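PDB 5IPW: oligopeptide ABC transporter, periplasmic oligopeptide-binding protein, putative from Thermotoga maritima MSB8, which probably binds oligopeptides in the periplasm and hands them to an ABC transporter for uptake, as family 5 solute-binding proteins do. Local coordinates for residues P399-A404 / K580-N585; V556-Q561 / M575-K580. One frame throughout, in Å; residues are numbered along the deposited sequence.

Contact 1: residues P399-A404 / K580-N585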
loop_
_atom_site.group_PDB
_atom_site.type_symbol
_atom_site.label_atom_id
_atom_site.label_comp_id
_atom_site.label_asym_id
_atom_site.label_seq_id
_atom_site.Cartn_x
_atom_site.Cartn_y
_atom_site.Cartn_z
ATOM N N PRO A 399 -11.777 16.135 -1.765
ATOM C CA PRO A 399 -13.192 16.025 -2.142
ATOM C C PRO A 399 -13.528 16.876 -3.369
ATOM O O PRO A 399 -14.290 16.441 -4.236
ATOM C CB PRO A 399 -13.924 16.538 -0.901
ATOM C CG PRO A 399 -12.963 17.475 -0.244
ATOM C CD PRO A 399 -11.577 17.021 -0.600
ATOM N N GLU A 400 -12.942 18.070 -3.436
ATOM C CA GLU A 400 -13.123 18.966 -4.572
ATOM C C GLU A 400 -12.610 18.249 -5.829
ATOM O O GLU A 400 -13.362 18.020 -6.782
ATOM C CB GLU A 400 -12.352 20.280 -4.353
ATOM C CG GLU A 400 -12.682 21.059 -3.080
ATOM C CD GLU A 400 -13.574 22.266 -3.319
ATOM O OE1 GLU A 400 -14.522 22.168 -4.125
ATOM O OE2 GLU A 400 -13.335 23.317 -2.684
ATOM N N TRP A 401 -11.338 17.849 -5.784
ATOM C CA TRP A 401 -10.666 17.169 -6.892
ATOM C C TRP A 401 -11.309 15.832 -7.263
ATOM O O TRP A 401 -11.210 15.402 -8.407
ATOM C CB TRP A 401 -9.174 16.986 -6.572
ATOM C CG TRP A 401 -8.344 16.434 -7.701
ATOM C CD1 TRP A 401 -8.537 16.631 -9.037
ATOM C CD2 TRP A 401 -7.173 15.614 -7.584
ATOM N NE1 TRP A 401 -7.575 15.968 -9.759
ATOM C CE2 TRP A 401 -6.724 15.337 -8.892
ATOM C CE3 TRP A 401 -6.464 15.078 -6.501
ATOM C CZ2 TRP A 401 -5.603 14.539 -9.148
ATOM C CZ3 TRP A 401 -5.349 14.290 -6.758
ATOM C CH2 TRP A 401 -4.930 14.032 -8.072
ATOM N N GLU A 402 -11.974 15.170 -6.321
ATOM C CA GLU A 402 -12.743 13.978 -6.673
ATOM C C GLU A 402 -13.864 14.342 -7.642
ATOM O O GLU A 402 -14.247 13.524 -8.477
ATOM C CB GLU A 402 -13.334 13.281 -5.438
ATOM C CG GLU A 402 -14.113 12.000 -5.774
ATOM C CD GLU A 402 -14.742 11.310 -4.567
ATOM O OE1 GLU A 402 -14.855 11.947 -3.506
ATOM O OE2 GLU A 402 -15.140 10.126 -4.681
ATOM N N LYS A 403 -14.390 15.562 -7.520
ATOM C CA LYS A 403 -15.519 16.001 -8.347
ATOM C C LYS A 403 -15.118 16.801 -9.575
ATOM O O LYS A 403 -15.793 16.719 -10.602
ATOM C CB LYS A 403 -16.558 16.765 -7.510
ATOM C CG LYS A 403 -17.565 15.869 -6.790
ATOM C CD LYS A 403 -17.898 14.594 -7.570
ATOM C CE LYS A 403 -18.536 13.525 -6.702
ATOM N NZ LYS A 403 -18.352 12.178 -7.315
ATOM N N ALA A 404 -14.047 17.587 -9.467
ATOM C CA ALA A 404 -13.381 18.127 -10.652
ATOM C C ALA A 404 -14.416 18.639 -11.652
ATOM O O ALA A 404 -15.167 19.571 -11.352
ATOM C CB ALA A 404 -12.510 17.043 -11.276
ATOM N N LYS A 580 -4.661 20.506 -5.278
ATOM C CA LYS A 580 -5.256 21.737 -5.797
ATOM C C LYS A 580 -4.810 21.894 -7.239
ATOM O O LYS A 580 -5.627 21.980 -8.146
ATOM C CB LYS A 580 -4.823 22.960 -4.961
ATOM C CG LYS A 580 -5.388 24.300 -5.428
ATOM C CD LYS A 580 -4.656 25.484 -4.811
ATOM C CE LYS A 580 -4.991 26.773 -5.546
ATOM N NZ LYS A 580 -4.330 27.973 -4.956
ATOM N N ILE A 581 -3.499 21.899 -7.439
ATOM C CA ILE A 581 -2.923 22.005 -8.774
ATOM C C ILE A 581 -3.556 20.990 -9.740
ATOM O O ILE A 581 -4.087 21.367 -10.782
ATOM C CB ILE A 581 -1.391 21.855 -8.714
ATOM C CG1 ILE A 581 -0.779 23.152 -8.163
ATOM C CG2 ILE A 581 -0.836 21.513 -10.088
ATOM C CD1 ILE A 581 0.707 23.095 -7.858
ATOM N N HIS A 582 -3.537 19.714 -9.378
ATOM C CA HIS A 582 -4.176 18.677 -10.194
ATOM C C HIS A 582 -5.676 18.899 -10.400
ATOM O O HIS A 582 -6.293 18.266 -11.260
ATOM C CB HIS A 582 -3.972 17.290 -9.566
ATOM C CG HIS A 582 -2.667 16.645 -9.915
ATOM N ND1 HIS A 582 -2.544 15.728 -10.938
ATOM C CD2 HIS A 582 -1.432 16.773 -9.373
ATOM C CE1 HIS A 582 -1.289 15.323 -11.012
ATOM N NE2 HIS A 582 -0.594 15.940 -10.073
ATOM N N ARG A 583 -6.266 19.763 -9.584
ATOM C CA ARG A 583 -7.690 20.067 -9.656
ATOM C C ARG A 583 -7.940 21.117 -10.722
ATOM O O ARG A 583 -8.831 20.977 -11.551
ATOM C CB ARG A 583 -8.151 20.599 -8.303
ATOM C CG ARG A 583 -9.619 20.424 -7.998
ATOM C CD ARG A 583 -9.841 20.559 -6.499
ATOM N NE ARG A 583 -9.313 21.820 -5.964
ATOM C CZ ARG A 583 -8.923 22.024 -4.704
ATOM N NH1 ARG A 583 -8.976 21.054 -3.797
ATOM N NH2 ARG A 583 -8.462 23.218 -4.350
ATOM N N GLU A 584 -7.136 22.173 -10.674
ATOM C CA GLU A 584 -7.241 23.289 -11.603
ATOM C C GLU A 584 -6.814 22.905 -13.028
ATOM O O GLU A 584 -7.407 23.375 -14.001
ATOM C CB GLU A 584 -6.434 24.478 -11.068
ATOM C CG GLU A 584 -7.138 25.168 -9.903
ATOM C CD GLU A 584 -6.218 25.986 -9.016
ATOM O OE1 GLU A 584 -6.743 26.673 -8.116
ATOM O OE2 GLU A 584 -4.982 25.950 -9.204
ATOM N N ASN A 585 -5.794 22.054 -13.137
ATOM C CA ASN A 585 -5.410 21.429 -14.405
ATOM C C ASN A 585 -5.866 19.984 -14.368
ATOM O O ASN A 585 -5.710 19.324 -13.358
ATOM C CB ASN A 585 -3.901 21.460 -14.584
ATOM C CG ASN A 585 -3.309 22.840 -14.360
ATOM O OD1 ASN A 585 -3.007 23.552 -15.312
ATOM N ND2 ASN A 585 -3.130 23.223 -13.097
#

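Contact 2: residues V556-Q561 / M575-K580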
loop_
_atom_site.group_PDB
_atom_site.type_symbol
_atom_site.label_atom_id
_atom_site.label_comp_id
_atom_site.label_asym_id
_atom_site.label_seq_id
_atom_site.Cartn_x
_atom_site.Cartn_y
_atom_site.Cartn_z
ATOM N N VAL A 556 6.792 19.833 -8.673
ATOM C CA VAL A 556 8.113 19.314 -8.331
ATOM C C VAL A 556 8.547 19.911 -7.001
ATOM O O VAL A 556 8.937 19.182 -6.093
ATOM C CB VAL A 556 9.167 19.638 -9.410
ATOM C CG1 VAL A 556 10.551 19.184 -8.974
ATOM C CG2 VAL A 556 8.798 18.987 -10.736
ATOM N N ASP A 557 8.468 21.236 -6.896
ATOM C CA ASP A 557 8.858 21.958 -5.681
ATOM C C ASP A 557 8.143 21.416 -4.450
ATOM O O ASP A 557 8.762 21.214 -3.398
ATOM C CB ASP A 557 8.559 23.454 -5.824
ATOM C CG ASP A 557 9.499 24.149 -6.789
ATOM O OD1 ASP A 557 10.727 23.947 -6.675
ATOM O OD2 ASP A 557 9.005 24.902 -7.655
ATOM N N LEU A 558 6.842 21.181 -4.602
ATOM C CA LEU A 558 6.032 20.587 -3.547
ATOM C C LEU A 558 6.595 19.243 -3.101
ATOM O O LEU A 558 6.766 19.010 -1.903
ATOM C CB LEU A 558 4.579 20.413 -4.006
ATOM C CG LEU A 558 3.748 21.683 -4.231
ATOM C CD1 LEU A 558 2.314 21.315 -4.580
ATOM C CD2 LEU A 558 3.769 22.596 -3.013
ATOM N N TYR A 559 6.892 18.366 -4.059
ATOM C CA TYR A 559 7.403 17.043 -3.713
ATOM C C TYR A 559 8.690 17.121 -2.910
ATOM O O TYR A 559 8.839 16.429 -1.905
ATOM C CB TYR A 559 7.656 16.168 -4.940
ATOM C CG TYR A 559 8.243 14.842 -4.527
ATOM C CD1 TYR A 559 7.439 13.852 -3.970
ATOM C CD2 TYR A 559 9.610 14.604 -4.622
ATOM C CE1 TYR A 559 7.975 12.650 -3.552
ATOM C CE2 TYR A 559 10.153 13.406 -4.207
ATOM C CZ TYR A 559 9.332 12.434 -3.671
ATOM O OH TYR A 559 9.871 11.241 -3.259
ATOM N N TYR A 560 9.624 17.954 -3.357
ATOM C CA TYR A 560 10.930 18.027 -2.702
ATOM C C TYR A 560 10.878 18.720 -1.343
ATOM O O TYR A 560 11.765 18.533 -0.506
ATOM C CB TYR A 560 11.975 18.635 -3.640
ATOM C CG TYR A 560 12.502 17.585 -4.584
ATOM C CD1 TYR A 560 11.870 17.325 -5.797
ATOM C CD2 TYR A 560 13.592 16.803 -4.231
ATOM C CE1 TYR A 560 12.336 16.336 -6.648
ATOM C CE2 TYR A 560 14.066 15.814 -5.074
ATOM C CZ TYR A 560 13.437 15.585 -6.278
ATOM O OH TYR A 560 13.917 14.599 -7.103
ATOM N N GLN A 561 9.822 19.496 -1.124
ATOM C CA GLN A 561 9.500 19.981 0.211
ATOM C C GLN A 561 9.007 18.824 1.058
ATOM O O GLN A 561 9.509 18.597 2.159
ATOM C CB GLN A 561 8.433 21.076 0.166
ATOM C CG GLN A 561 8.980 22.455 -0.157
ATOM C CD GLN A 561 7.925 23.533 -0.020
ATOM O OE1 GLN A 561 7.115 23.742 -0.927
ATOM N NE2 GLN A 561 7.924 24.224 1.120
ATOM N N MET A 575 0.375 18.376 0.504
ATOM C CA MET A 575 -0.397 17.519 -0.394
ATOM C C MET A 575 -1.687 18.189 -0.836
ATOM O O MET A 575 -2.173 17.934 -1.934
ATOM C CB MET A 575 -0.724 16.184 0.276
ATOM C CG MET A 575 0.466 15.246 0.406
ATOM S SD MET A 575 1.158 14.696 -1.168
ATOM C CE MET A 575 -0.214 13.804 -1.902
ATOM N N ALA A 576 -2.244 19.032 0.030
ATOM C CA ALA A 576 -3.413 19.838 -0.316
ATOM C C ALA A 576 -3.139 20.684 -1.557
ATOM O O ALA A 576 -3.943 20.711 -2.483
ATOM C CB ALA A 576 -3.809 20.730 0.853
ATOM N N GLU A 577 -1.986 21.348 -1.572
ATOM C CA GLU A 577 -1.588 22.206 -2.696
ATOM C C GLU A 577 -1.424 21.408 -3.990
ATOM O O GLU A 577 -1.859 21.838 -5.061
ATOM C CB GLU A 577 -0.266 22.911 -2.400
ATOM C CG GLU A 577 -0.184 23.561 -1.033
ATOM C CD GLU A 577 0.796 24.708 -1.006
ATOM O OE1 GLU A 577 0.606 25.659 -1.789
ATOM O OE2 GLU A 577 1.752 24.661 -0.203
ATOM N N ALA A 578 -0.779 20.251 -3.879
ATOM C CA ALA A 578 -0.575 19.367 -5.015
ATOM C C ALA A 578 -1.902 18.964 -5.639
ATOM O O ALA A 578 -2.075 19.028 -6.855
ATOM C CB ALA A 578 0.187 18.130 -4.573
ATOM N N THR A 579 -2.837 18.551 -4.795
ATOM C CA THR A 579 -4.149 18.123 -5.259
ATOM C C THR A 579 -4.970 19.308 -5.772
ATOM O O THR A 579 -5.876 19.129 -6.579
ATOM C CB THR A 579 -4.926 17.397 -4.147
ATOM O OG1 THR A 579 -5.023 18.243 -2.992
ATOM C CG2 THR A 579 -4.230 16.106 -3.773
ATOM N N LYS A 580 -4.661 20.506 -5.278
ATOM C CA LYS A 580 -5.256 21.737 -5.797
ATOM C C LYS A 580 -4.810 21.894 -7.239
ATOM O O LYS A 580 -5.627 21.980 -8.146
ATOM C CB LYS A 580 -4.823 22.960 -4.961
ATOM C CG LYS A 580 -5.388 24.300 -5.428
ATOM C CD LYS A 580 -4.656 25.484 -4.811
ATOM C CE LYS A 580 -4.991 26.773 -5.546
ATOM N NZ LYS A 580 -4.330 27.973 -4.956
#

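Contact 1: residues P399-A404 / K580-N585
The carboxylate of Asp-398 is gripped from both segments: OD1 accepts a hydrogen bond from the backbone N of Trp-401, and OD2 takes Arg-583 NH1 in a salt bridge. Around this group two helices pack in the periplasmic binding protein fold: the short helix 399-403 and the last turn of helix 568-584, running in nearly the same direction at 25° with axes 9.1 Å apart. Trp-401 carries most of its side of the contact. With CG anti to the backbone N (chi1 -174°), its indole swings alongside His-582 and lays one face against that residue's methylene, CZ2 lying 3.2 Å from His-582 CB near the rim of the ring. The imidazole itself meets the six-membered ring obliquely, the planes 45° apart. Indole NE1 is 3.0 Å from His-582 O, but the angle is too poor for a hydrogen bond. His-582 turns its polar end away, and NE2 is hydrogen-bonded to Ile-507 O. On the same side of the indole plane, nearer its attachment, the aliphatic part of Arg-583 crosses Trp-401, its CG 3.7 Å from Trp-401 CB. An alanine here would leave only CB, and would probably open a gap beside His-582 CB and the start of the Arg-583 chain. The arginine chain bends at its third torsion, which carries the guanidinium back past Glu-400. There the flat group lies between Lys-580 CA, 3.7 Å above one face, and the methylenes of Glu-400 over the other, with Arg-583 NH1 3.5 Å from Glu-400 CB. The two charges do not join: Glu-400 OE2 stays 5.0 Å from Arg-583 NH1.

Contact 2: residues V556-Q561 / M575-K580
Leu-558 reaches Glu-577 and Ala-578 because its CG stands anti to the carbonyl carbon (chi1 -68°) and its second torsion is extended (chi2 -176°), which sends CD1 straight across to the neighbouring helix. Glu-577 likewise holds CG anti to its carbonyl carbon, which carries its chain obliquely across the end of the leucine. The helices 550-564 and 568-584 follow each other in the chain and run antiparallel as a helical hairpin, and this leucine is the main bridge between the two segments. Its CD1 methyl sits over the backbone between the two partners, 3.3 Å from Ala-578 N and 3.7 Å from Glu-577 CB. Beside them the methyl of Ala-578 completes the seat, Leu-558 CD1 and Ala-578 CB being 3.8 Å apart. The alanine has little bulk to hold the backbones off, and Leu-558 CA comes within 6.9 Å of Ala-578 CA. The other methyl, CD2, faces the glutamate, with OE2 of Glu-577 at 4.0 Å from Leu-558 CD2. Further apolar groups close in around this spot: Ala-578 also packs on Leu-555 and Phe-508, and Leu-558 on Ile-581. What joins the segments is therefore apolar packing, with the aliphatic stem of Glu-577 serving as part of the wall while its carboxylate belongs to an exposed residue, so the hold depends on shape and burial more than on direction.

Along the chain, helix 399-403 comes first and supplies the earlier half of contact 1; its mate, 580-585, arrives after 175 intervening residues and closes a long loop that holds helices and a few strands. Contact 2 falls wholly within that span, drawing 556-561 and 575-580 together across only 13 intervening residues. The two do not cross: they share Lys-580 and use successive turns of helix 568-584, which lies between helix 399-403 and helix 550-564. Direct packing joins them, with Trp-401 CE3 3.6 Å from Thr-579 CB and Ile-581 CD1 4.1 Å from Leu-558 CD1. Beyond helix 568-584 the chain continues to strand 589-591 of a mixed sheet.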